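Local coordinates for WbbM protein (Klebsiella pneumoniae, PDB 6U4B) that is a trimeric, bifunctional glycosyltransferase that probably polymerises O-antigen polysaccharide, and carries a magnesium-binding domain of the family 8 type, at residues K341-Y344 with L345-T348; R363-V367 with N368-E372; T33-H36 with K37-F41; I392-L395 with F396-Y399. One frame throughout, in Å; residues are numbered along the deposited sequence.

Interaction 1. Residues K341-Y344 with L345-T348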
loop_
_atom_site.group_PDB
_atom_site.type_symbol
_atom_site.label_atom_id
_atom_site.label_comp_id
_atom_site.label_asym_id
_atom_site.label_seq_id
_atom_site.Cartn_x
_atom_site.Cartn_y
_atom_site.Cartn_z
ATOM N N LYS A 341 27.747 -6.834 8.876
ATOM C CA LYS A 341 28.054 -5.956 7.749
ATOM C C LYS A 341 26.826 -5.709 6.875
ATOM O O LYS A 341 26.894 -5.747 5.644
ATOM C CB LYS A 341 29.219 -6.509 6.927
ATOM C CG LYS A 341 30.525 -6.580 7.713
ATOM C CD LYS A 341 31.623 -7.261 6.920
ATOM C CE LYS A 341 32.866 -7.480 7.771
ATOM N NZ LYS A 341 33.507 -6.198 8.185
ATOM N N VAL A 342 25.689 -5.454 7.520
ATOM C CA VAL A 342 24.519 -4.972 6.802
ATOM C C VAL A 342 24.778 -3.541 6.355
ATOM O O VAL A 342 25.335 -2.726 7.106
ATOM C CB VAL A 342 23.263 -5.072 7.683
ATOM C CG1 VAL A 342 22.032 -4.599 6.920
ATOM C CG2 VAL A 342 23.073 -6.500 8.165
ATOM N N SER A 343 24.393 -3.232 5.118
ATOM C CA SER A 343 24.708 -1.940 4.529
ATOM C C SER A 343 24.054 -0.809 5.318
ATOM O O SER A 343 23.054 -0.997 6.018
ATOM C CB SER A 343 24.247 -1.888 3.072
ATOM O OG SER A 343 22.832 -1.859 2.990
ATOM N N TYR A 344 24.651 0.381 5.204
ATOM C CA TYR A 344 24.060 1.565 5.820
ATOM C C TYR A 344 22.660 1.821 5.276
ATOM O O TYR A 344 21.743 2.164 6.032
ATOM C CB TYR A 344 24.957 2.782 5.593
ATOM C CG TYR A 344 24.462 4.035 6.277
ATOM C CD1 TYR A 344 23.651 4.943 5.607
ATOM C CD2 TYR A 344 24.800 4.309 7.596
ATOM C CE1 TYR A 344 23.193 6.087 6.231
ATOM C CE2 TYR A 344 24.347 5.453 8.226
ATOM C CZ TYR A 344 23.544 6.337 7.540
ATOM O OH TYR A 344 23.093 7.474 8.169
ATOM N N LEU A 345 22.477 1.643 3.965
ATOM C CA LEU A 345 21.160 1.815 3.360
ATOM C C LEU A 345 20.148 0.843 3.955
ATOM O O LEU A 345 19.037 1.237 4.326
ATOM C CB LEU A 345 21.259 1.638 1.844
ATOM C CG LEU A 345 19.962 1.790 1.041
ATOM C CD1 LEU A 345 19.314 3.144 1.304
ATOM C CD2 LEU A 345 20.233 1.608 -0.445
ATOM N N ASN A 346 20.518 -0.436 4.066
ATOM C CA ASN A 346 19.576 -1.423 4.587
ATOM C C ASN A 346 19.279 -1.189 6.062
ATOM O O ASN A 346 18.131 -1.333 6.495
ATOM C CB ASN A 346 20.104 -2.837 4.358
ATOM C CG ASN A 346 19.749 -3.373 2.987
ATOM O OD1 ASN A 346 18.685 -3.066 2.447
ATOM N ND2 ASN A 346 20.640 -4.174 2.411
ATOM N N LYS A 347 20.295 -0.821 6.850
ATOM C CA LYS A 347 20.055 -0.509 8.256
ATOM C C LYS A 347 19.102 0.672 8.399
ATOM O O LYS A 347 18.228 0.672 9.275
ATOM C CB LYS A 347 21.375 -0.226 8.978
ATOM C CG LYS A 347 22.204 -1.475 9.243
ATOM C CD LYS A 347 23.295 -1.243 10.292
ATOM C CE LYS A 347 24.528 -0.581 9.702
ATOM N NZ LYS A 347 25.707 -0.714 10.610
ATOM N N THR A 348 19.244 1.679 7.533
ATOM C CA THR A 348 18.331 2.817 7.559
ATOM C C THR A 348 16.912 2.391 7.197
ATOM O O THR A 348 15.947 2.765 7.874
ATOM C CB THR A 348 18.824 3.904 6.605
ATOM O OG1 THR A 348 20.071 4.432 7.081
ATOM C CG2 THR A 348 17.805 5.020 6.500
HETATM O O HOH W 1 27.010 -2.735 9.195
#
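Tyr344 and Thr348, one helical turn apart, meet through both ring and backbone. A first torsion of -176° lays the Tyr344 ring back beside its own carbonyl carbon, and the hydroxyl of Thr348 sits over one ring face near the rim, OG1 being 3.6 Å from Tyr344 CE1. The same OG1 donates to Tyr344 O at 3.0 Å. Thr348 N reaches Tyr344 O from the opposite face of the carbonyl plane, again at 3.0 Å, so two donors of one residue grip it. Lys347 crosses Val342 obliquely. Its CG lies 3.9 Å from Val342 CG1, and a bend at chi3 (-81°) brings CE to 3.5 Å from Val342 O. A water then joins the two, accepting from Lys347 NZ at 2.8 Å and donating to Val342 O at 2.7 Å; NZ is also hydrogen-bonded to Asn59 OD1. Between these residues Ser343 takes the N-cap position: its OG accepts from Asn346 N at 2.9 Å (157°), while its carbonyl receives Lys347 N. Asp310 backs the cap by accepting from both Ser343 N and Asn346 ND2. The turn starts helix 344-352, which links the parallel strands 333-340 and 360-366 in a beta-alpha-beta crossover of the family 8 domain, and Leu345, on this first turn, packs on Asp577 of a neighbouring subunit.

Interaction 2. Residues R363-V367 with N368-E372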
loop_
_atom_site.group_PDB
_atom_site.type_symbol
_atom_site.label_atom_id
_atom_site.label_comp_id
_atom_site.label_asym_id
_atom_site.label_seq_id
_atom_site.Cartn_x
_atom_site.Cartn_y
_atom_site.Cartn_z
ATOM N N ARG A 363 17.391 -1.705 17.170
ATOM C CA ARG A 363 18.792 -1.355 17.345
ATOM C C ARG A 363 19.657 -2.416 16.680
ATOM O O ARG A 363 19.234 -3.557 16.481
ATOM C CB ARG A 363 19.161 -1.221 18.828
ATOM C CG ARG A 363 18.459 -0.081 19.552
ATOM C CD ARG A 363 18.775 -0.106 21.039
ATOM N NE ARG A 363 18.217 -1.284 21.699
ATOM C CZ ARG A 363 18.555 -1.686 22.921
ATOM N NH1 ARG A 363 19.459 -1.013 23.622
ATOM N NH2 ARG A 363 17.993 -2.766 23.444
ATOM N N PHE A 364 20.876 -2.021 16.330
ATOM C CA PHE A 364 21.829 -2.898 15.666
ATOM C C PHE A 364 23.066 -3.076 16.531
ATOM O O PHE A 364 23.523 -2.130 17.182
ATOM C CB PHE A 364 22.240 -2.343 14.299
ATOM C CG PHE A 364 21.135 -2.350 13.285
ATOM C CD1 PHE A 364 20.867 -3.489 12.543
ATOM C CD2 PHE A 364 20.366 -1.219 13.072
ATOM C CE1 PHE A 364 19.844 -3.500 11.608
ATOM C CE2 PHE A 364 19.343 -1.222 12.137
ATOM C CZ PHE A 364 19.084 -2.364 11.404
ATOM N N PHE A 365 23.608 -4.290 16.525
ATOM C CA PHE A 365 24.870 -4.588 17.185
ATOM C C PHE A 365 25.730 -5.408 16.238
ATOM O O PHE A 365 25.252 -6.381 15.646
ATOM C CB PHE A 365 24.654 -5.346 18.499
ATOM C CG PHE A 365 25.926 -5.623 19.252
ATOM C CD1 PHE A 365 26.539 -4.622 19.990
ATOM C CD2 PHE A 365 26.512 -6.876 19.213
ATOM C CE1 PHE A 365 27.716 -4.867 20.681
ATOM C CE2 PHE A 365 27.692 -7.130 19.903
ATOM C CZ PHE A 365 28.292 -6.123 20.638
ATOM N N ASP A 366 26.989 -5.004 16.083
ATOM C CA ASP A 366 27.929 -5.738 15.244
ATOM C C ASP A 366 28.157 -7.132 15.818
ATOM O O ASP A 366 28.816 -7.283 16.853
ATOM C CB ASP A 366 29.252 -4.977 15.130
ATOM C CG ASP A 366 30.208 -5.603 14.123
ATOM O OD1 ASP A 366 31.253 -4.982 13.837
ATOM O OD2 ASP A 366 29.914 -6.699 13.603
ATOM N N VAL A 367 27.623 -8.155 15.144
ATOM C CA VAL A 367 27.736 -9.521 15.639
ATOM C C VAL A 367 29.188 -9.972 15.725
ATOM O O VAL A 367 29.519 -10.848 16.531
ATOM C CB VAL A 367 26.905 -10.473 14.749
ATOM C CG1 VAL A 367 27.604 -10.718 13.417
ATOM C CG2 VAL A 367 26.616 -11.786 15.474
ATOM N N ASN A 368 30.077 -9.367 14.932
ATOM C CA ASN A 368 31.462 -9.814 14.860
ATOM C C ASN A 368 32.255 -9.516 16.125
ATOM O O ASN A 368 33.363 -10.041 16.275
ATOM C CB ASN A 368 32.143 -9.181 13.648
ATOM C CG ASN A 368 31.491 -9.597 12.342
ATOM O OD1 ASN A 368 31.615 -10.745 11.916
ATOM N ND2 ASN A 368 30.786 -8.667 11.704
ATOM N N ALA A 369 31.716 -8.706 17.040
ATOM C CA ALA A 369 32.371 -8.505 18.327
ATOM C C ALA A 369 32.406 -9.784 19.154
ATOM O O ALA A 369 33.183 -9.867 20.111
ATOM C CB ALA A 369 31.665 -7.400 19.111
ATOM N N PHE A 370 31.583 -10.777 18.806
ATOM C CA PHE A 370 31.526 -12.018 19.568
ATOM C C PHE A 370 32.807 -12.835 19.464
ATOM O O PHE A 370 33.037 -13.706 20.308
ATOM C CB PHE A 370 30.338 -12.865 19.108
ATOM C CG PHE A 370 29.001 -12.288 19.480
ATOM C CD1 PHE A 370 28.885 -11.386 20.524
ATOM C CD2 PHE A 370 27.858 -12.655 18.787
ATOM C CE1 PHE A 370 27.658 -10.857 20.870
ATOM C CE2 PHE A 370 26.622 -12.128 19.126
ATOM C CZ PHE A 370 26.523 -11.227 20.169
ATOM N N THR A 371 33.645 -12.583 18.456
ATOM C CA THR A 371 34.881 -13.343 18.315
ATOM C C THR A 371 35.936 -12.953 19.342
ATOM O O THR A 371 36.995 -13.591 19.386
ATOM C CB THR A 371 35.458 -13.170 16.908
ATOM O OG1 THR A 371 35.812 -11.797 16.698
ATOM C CG2 THR A 371 34.441 -13.596 15.861
ATOM N N GLU A 372 35.677 -11.938 20.165
ATOM C CA GLU A 372 36.663 -11.431 21.112
ATOM C C GLU A 372 36.006 -11.061 22.436
ATOM O O GLU A 372 36.309 -10.022 23.030
ATOM C CB GLU A 372 37.416 -10.235 20.529
ATOM C CG GLU A 372 36.526 -9.254 19.776
ATOM C CD GLU A 372 37.311 -8.113 19.165
ATOM O OE1 GLU A 372 36.973 -6.942 19.438
ATOM O OE2 GLU A 372 38.274 -8.391 18.418
#
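Phe365, Ala369 and Phe370 form a small apolar centre where the chain leaves its strand. Phe365 CZ touches Ala369 CB at 3.9 Å, and its ring meets that of Phe370 obliquely, with planes at 37° and centroids 5.9 Å apart. Val367 meets a different part of the Phe370 ring, its CG2 branch lying 3.6 Å from Phe370 CD2 and the two side chains crossing at about a right angle. Two backbone bonds of the 3-10 segment hold these residues in place: Ala369 N to Asp366 O, and Phe370 N to Val367 O at 3.1 Å. At the polar edge a single oxygen, Asp366 OD2, accepts twice from Asn368. The backbone N comes from above the carboxylate plane at 3.0 Å, closing an Asx turn, whereas ND2 uses the syn lone pair at 2.9 Å, its amide plane turned 84° from the carboxylate. With CG beside its carbonyl carbon (chi1 -173°), Asp366 points its carboxylate along the chain toward these donors. Asn340, at the end of strand 333-340, takes a further bond from Asn368 ND2. That strand pairs in parallel with 360-366, while helix 344-352 packs on Phe364 and Phe391 stacks on Phe370.

Interaction 3. Residues T33-H36 with K37-F41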
loop_
_atom_site.group_PDB
_atom_site.type_symbol
_atom_site.label_atom_id
_atom_site.label_comp_id
_atom_site.label_asym_id
_atom_site.label_seq_id
_atom_site.Cartn_x
_atom_site.Cartn_y
_atom_site.Cartn_z
ATOM N N THR A 33 35.916 7.892 28.331
ATOM C CA THR A 33 36.635 7.168 27.292
ATOM C C THR A 33 35.822 7.180 26.002
ATOM O O THR A 33 34.594 7.042 26.029
ATOM C CB THR A 33 36.929 5.724 27.715
ATOM O OG1 THR A 33 35.725 5.099 28.179
ATOM C CG2 THR A 33 37.970 5.697 28.824
ATOM N N SER A 34 36.512 7.343 24.877
ATOM C CA SER A 34 35.873 7.490 23.575
ATOM C C SER A 34 35.923 6.170 22.816
ATOM O O SER A 34 37.008 5.638 22.557
ATOM C CB SER A 34 36.544 8.596 22.763
ATOM O OG SER A 34 36.241 9.868 23.306
ATOM N N HIS A 35 34.753 5.658 22.450
ATOM C CA HIS A 35 34.631 4.421 21.697
ATOM C C HIS A 35 33.864 4.682 20.406
ATOM O O HIS A 35 32.956 5.516 20.362
ATOM C CB HIS A 35 33.912 3.339 22.513
ATOM C CG HIS A 35 34.508 3.094 23.866
ATOM N ND1 HIS A 35 35.205 1.945 24.175
ATOM C CD2 HIS A 35 34.498 3.844 24.994
ATOM C CE1 HIS A 35 35.603 1.999 25.434
ATOM N NE2 HIS A 35 35.187 3.141 25.954
ATOM N N HIS A 36 34.244 3.960 19.352
ATOM C CA HIS A 36 33.560 4.029 18.068
ATOM C C HIS A 36 33.099 2.664 17.578
ATOM O O HIS A 36 32.454 2.581 16.525
ATOM C CB HIS A 36 34.465 4.680 17.012
ATOM C CG HIS A 36 35.615 3.822 16.585
ATOM N ND1 HIS A 36 36.760 3.677 17.339
ATOM C CD2 HIS A 36 35.795 3.064 15.477
ATOM C CE1 HIS A 36 37.595 2.865 16.714
ATOM N NE2 HIS A 36 37.033 2.479 15.582
ATOM N N LYS A 37 33.414 1.598 18.302
ATOM C CA LYS A 37 32.972 0.254 17.959
ATOM C C LYS A 37 32.915 -0.551 19.249
ATOM O O LYS A 37 33.392 -0.097 20.292
ATOM C CB LYS A 37 33.913 -0.403 16.940
ATOM C CG LYS A 37 35.339 -0.606 17.414
ATOM C CD LYS A 37 36.057 -1.589 16.502
ATOM C CE LYS A 37 37.532 -1.246 16.350
ATOM N NZ LYS A 37 38.213 -2.204 15.432
ATOM N N PRO A 38 32.298 -1.750 19.212
ATOM C CA PRO A 38 32.320 -2.610 20.407
ATOM C C PRO A 38 33.732 -2.843 20.921
ATOM O O PRO A 38 34.574 -3.408 20.218
ATOM C CB PRO A 38 31.676 -3.910 19.913
ATOM C CG PRO A 38 30.746 -3.458 18.833
ATOM C CD PRO A 38 31.436 -2.310 18.155
ATOM N N SER A 39 34.002 -2.393 22.144
ATOM C CA SER A 39 35.342 -2.445 22.704
ATOM C C SER A 39 35.246 -2.438 24.221
ATOM O O SER A 39 34.290 -1.904 24.793
ATOM C CB SER A 39 36.198 -1.274 22.208
ATOM O OG SER A 39 35.493 -0.050 22.311
ATOM N N ALA A 40 36.257 -3.020 24.864
ATOM C CA ALA A 40 36.202 -3.286 26.297
ATOM C C ALA A 40 36.071 -2.001 27.105
ATOM O O ALA A 40 36.674 -0.972 26.781
ATOM C CB ALA A 40 37.449 -4.053 26.736
ATOM N N PHE A 41 35.284 -2.073 28.174
ATOM C CA PHE A 41 35.051 -0.950 29.070
ATOM C C PHE A 41 35.828 -1.140 30.364
ATOM O O PHE A 41 35.933 -2.257 30.882
ATOM C CB PHE A 41 33.562 -0.805 29.387
ATOM C CG PHE A 41 32.709 -0.503 28.188
ATOM C CD1 PHE A 41 31.511 -1.172 27.990
ATOM C CD2 PHE A 41 33.098 0.456 27.266
ATOM C CE1 PHE A 41 30.719 -0.893 26.887
ATOM C CE2 PHE A 41 32.308 0.739 26.162
ATOM C CZ PHE A 41 31.118 0.063 25.973
HETATM O O HOH W 2 36.330 1.596 19.949
#
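His35 closes strand 29-35, and the chain then turns at His36, whose psi of -3° breaks the extended course; residues 37-41 swing round without regular structure, bringing Ser39 and Phe41 back alongside His35. The imidazole is held at several points. Its ND1 donates to Ser39 OG at 2.7 Å along an almost straight path (172°) within the ring plane, and across the ring NE2 pairs with Thr33 OG1 at 3.0 Å. Ser39 OG in turn donates to Lys37 O at 2.9 Å, so the serine bonds the loop to itself as well as to the strand. A water donates to Ser39 OG at 3.0 Å and accepts from His36 N. Strand 29-35 is flanked by the parallel strands 47-51 and 97-102 in the sheet of the DUF4422 domain, and this loop leads from it into 47-51. Phe41 completes the setting of His35 with a T-shaped contact: its edge points at the imidazole face, centroids 4.8 Å apart and planes at 75°, with Phe41 CD2 3.5 Å from His35 CE1. The side chains of His36 and Lys37 lie side by side and point the same way; Lys37 CG makes a CH-pi contact 4.1 Å from the centroid of the His36 ring, which also meets the ring of Tyr103.

Interaction 4. Residues I392-L395 with F396-Y399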
loop_
_atom_site.group_PDB
_atom_site.type_symbol
_atom_site.label_atom_id
_atom_site.label_comp_id
_atom_site.label_asym_id
_atom_site.label_seq_id
_atom_site.Cartn_x
_atom_site.Cartn_y
_atom_site.Cartn_z
ATOM N N ILE A 392 23.870 -15.072 23.108
ATOM C CA ILE A 392 22.714 -14.341 23.635
ATOM C C ILE A 392 22.750 -14.209 25.153
ATOM O O ILE A 392 22.507 -13.099 25.652
ATOM C CB ILE A 392 21.412 -14.968 23.114
ATOM C CG1 ILE A 392 21.208 -14.581 21.647
ATOM C CG2 ILE A 392 20.225 -14.533 23.963
ATOM C CD1 ILE A 392 20.165 -15.408 20.923
ATOM N N PRO A 393 23.046 -15.246 25.940
ATOM C CA PRO A 393 23.092 -15.051 27.402
ATOM C C PRO A 393 24.158 -14.071 27.868
ATOM O O PRO A 393 24.058 -13.566 28.994
ATOM C CB PRO A 393 23.357 -16.465 27.943
ATOM C CG PRO A 393 23.928 -17.216 26.794
ATOM C CD PRO A 393 23.250 -16.663 25.586
ATOM N N GLN A 394 25.171 -13.777 27.053
ATOM C CA GLN A 394 26.200 -12.828 27.464
ATOM C C GLN A 394 25.846 -11.395 27.076
ATOM O O GLN A 394 25.853 -10.499 27.926
ATOM C CB GLN A 394 27.555 -13.219 26.866
ATOM C CG GLN A 394 28.734 -12.399 27.390
ATOM C CD GLN A 394 29.090 -12.720 28.836
ATOM O OE1 GLN A 394 28.503 -13.611 29.454
ATOM N NE2 GLN A 394 30.061 -11.994 29.380
ATOM N N LEU A 395 25.528 -11.163 25.800
ATOM C CA LEU A 395 25.208 -9.811 25.352
ATOM C C LEU A 395 23.930 -9.296 26.005
ATOM O O LEU A 395 23.831 -8.110 26.343
ATOM C CB LEU A 395 25.082 -9.781 23.831
ATOM C CG LEU A 395 24.827 -8.408 23.205
ATOM C CD1 LEU A 395 26.016 -7.486 23.451
ATOM C CD2 LEU A 395 24.529 -8.530 21.717
ATOM N N PHE A 396 22.945 -10.175 26.200
ATOM C CA PHE A 396 21.647 -9.797 26.746
ATOM C C PHE A 396 21.498 -10.180 28.214
ATOM O O PHE A 396 20.376 -10.378 28.691
ATOM C CB PHE A 396 20.527 -10.418 25.910
ATOM C CG PHE A 396 20.476 -9.899 24.503
ATOM C CD1 PHE A 396 19.739 -8.767 24.202
ATOM C CD2 PHE A 396 21.182 -10.524 23.489
ATOM C CE1 PHE A 396 19.692 -8.276 22.915
ATOM C CE2 PHE A 396 21.140 -10.036 22.195
ATOM C CZ PHE A 396 20.395 -8.907 21.908
ATOM N N ARG A 397 22.611 -10.254 28.949
ATOM C CA ARG A 397 22.593 -10.707 30.336
ATOM C C ARG A 397 21.828 -9.774 31.268
ATOM O O ARG A 397 21.559 -10.160 32.410
ATOM C CB ARG A 397 24.024 -10.888 30.850
ATOM C CG ARG A 397 24.872 -9.618 30.853
ATOM C CD ARG A 397 26.262 -9.901 31.411
ATOM N NE ARG A 397 27.141 -8.737 31.343
ATOM C CZ ARG A 397 27.867 -8.412 30.278
ATOM N NH1 ARG A 397 27.810 -9.160 29.184
ATOM N NH2 ARG A 397 28.644 -7.336 30.304
ATOM N N ARG A 398 21.470 -8.572 30.821
ATOM C CA ARG A 398 20.664 -7.661 31.623
ATOM C C ARG A 398 19.171 -7.815 31.371
ATOM O O ARG A 398 18.377 -7.071 31.956
ATOM C CB ARG A 398 21.100 -6.215 31.370
ATOM C CG ARG A 398 22.443 -5.902 31.999
ATOM C CD ARG A 398 23.054 -4.620 31.472
ATOM N NE ARG A 398 24.504 -4.645 31.627
ATOM C CZ ARG A 398 25.301 -3.601 31.435
ATOM N NH1 ARG A 398 24.792 -2.428 31.085
ATOM N NH2 ARG A 398 26.610 -3.729 31.601
ATOM N N TYR A 399 18.775 -8.758 30.524
ATOM C CA TYR A 399 17.378 -9.075 30.277
ATOM C C TYR A 399 16.976 -10.307 31.079
ATOM O O TYR A 399 17.791 -11.200 31.325
ATOM C CB TYR A 399 17.136 -9.329 28.787
ATOM C CG TYR A 399 17.188 -8.097 27.915
ATOM C CD1 TYR A 399 16.025 -7.551 27.390
ATOM C CD2 TYR A 399 18.397 -7.483 27.606
ATOM C CE1 TYR A 399 16.059 -6.427 26.585
ATOM C CE2 TYR A 399 18.441 -6.354 26.803
ATOM C CZ TYR A 399 17.266 -5.831 26.295
ATOM O OH TYR A 399 17.297 -4.711 25.493
#
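Backbone bonds first join the short helix 392-395 to what follows: Phe396 N donates to Ile392 O at 3.0 Å, and Arg397 N makes a weak bond of 3.4 Å to Gln394 O. A type I beta turn continues from there, closed by Tyr399 N to Phe396 O. Of side-chain bonds, that of Arg397 stands out. With chi1 at 61° its extended chain runs alongside Gln394, and NH1 donates to Gln394 O at 2.7 Å. The bond is bent (131°), the donor lying well above the carbonyl plane. The Gln394 chain, bent at chi2, keeps its amide beside the guanidinium, planes 39° apart, with NE2 3.6 Å from Arg397 NH1. Apolar contacts gather round Phe396: Leu395 lies over one ring face, its CD2 3.7 Å from Phe396 CE2, and Ile392 CG2 approaches Phe396 CD2 at 4.1 Å. Beyond them Phe396 packs on Val305 of strand 302-309. Asn291 O takes a bond from Arg397 NH2, so the guanidinium joins the helix end to the loop between strands 277-285 and 302-309. Its positive charge, set against a carbonyl at the C-terminal end of the helix, probably offsets the partial negative charge gathered there.

From the N terminus the order is interaction 3, 1, 2 and 4; all run in series, none nesting or crossing. Interaction 3 rounds the loop after strand 29-35 in the DUF4422 domain, interaction 1 the entry to helix 344-352, interaction 2 the exit from strand 360-366, and interaction 4 the turn after helix 392-395. Interaction 2 touches all the others: Pro38 packs on Phe365 and Ala369, bridging the two family regions; the backbone of Lys347 meets the Phe364 ring; and Leu395 packs against the rings of Phe365 and Phe370. A weak hydrogen bond from Arg363 to Tyr399 adds a polar tie between interactions 2 and 4.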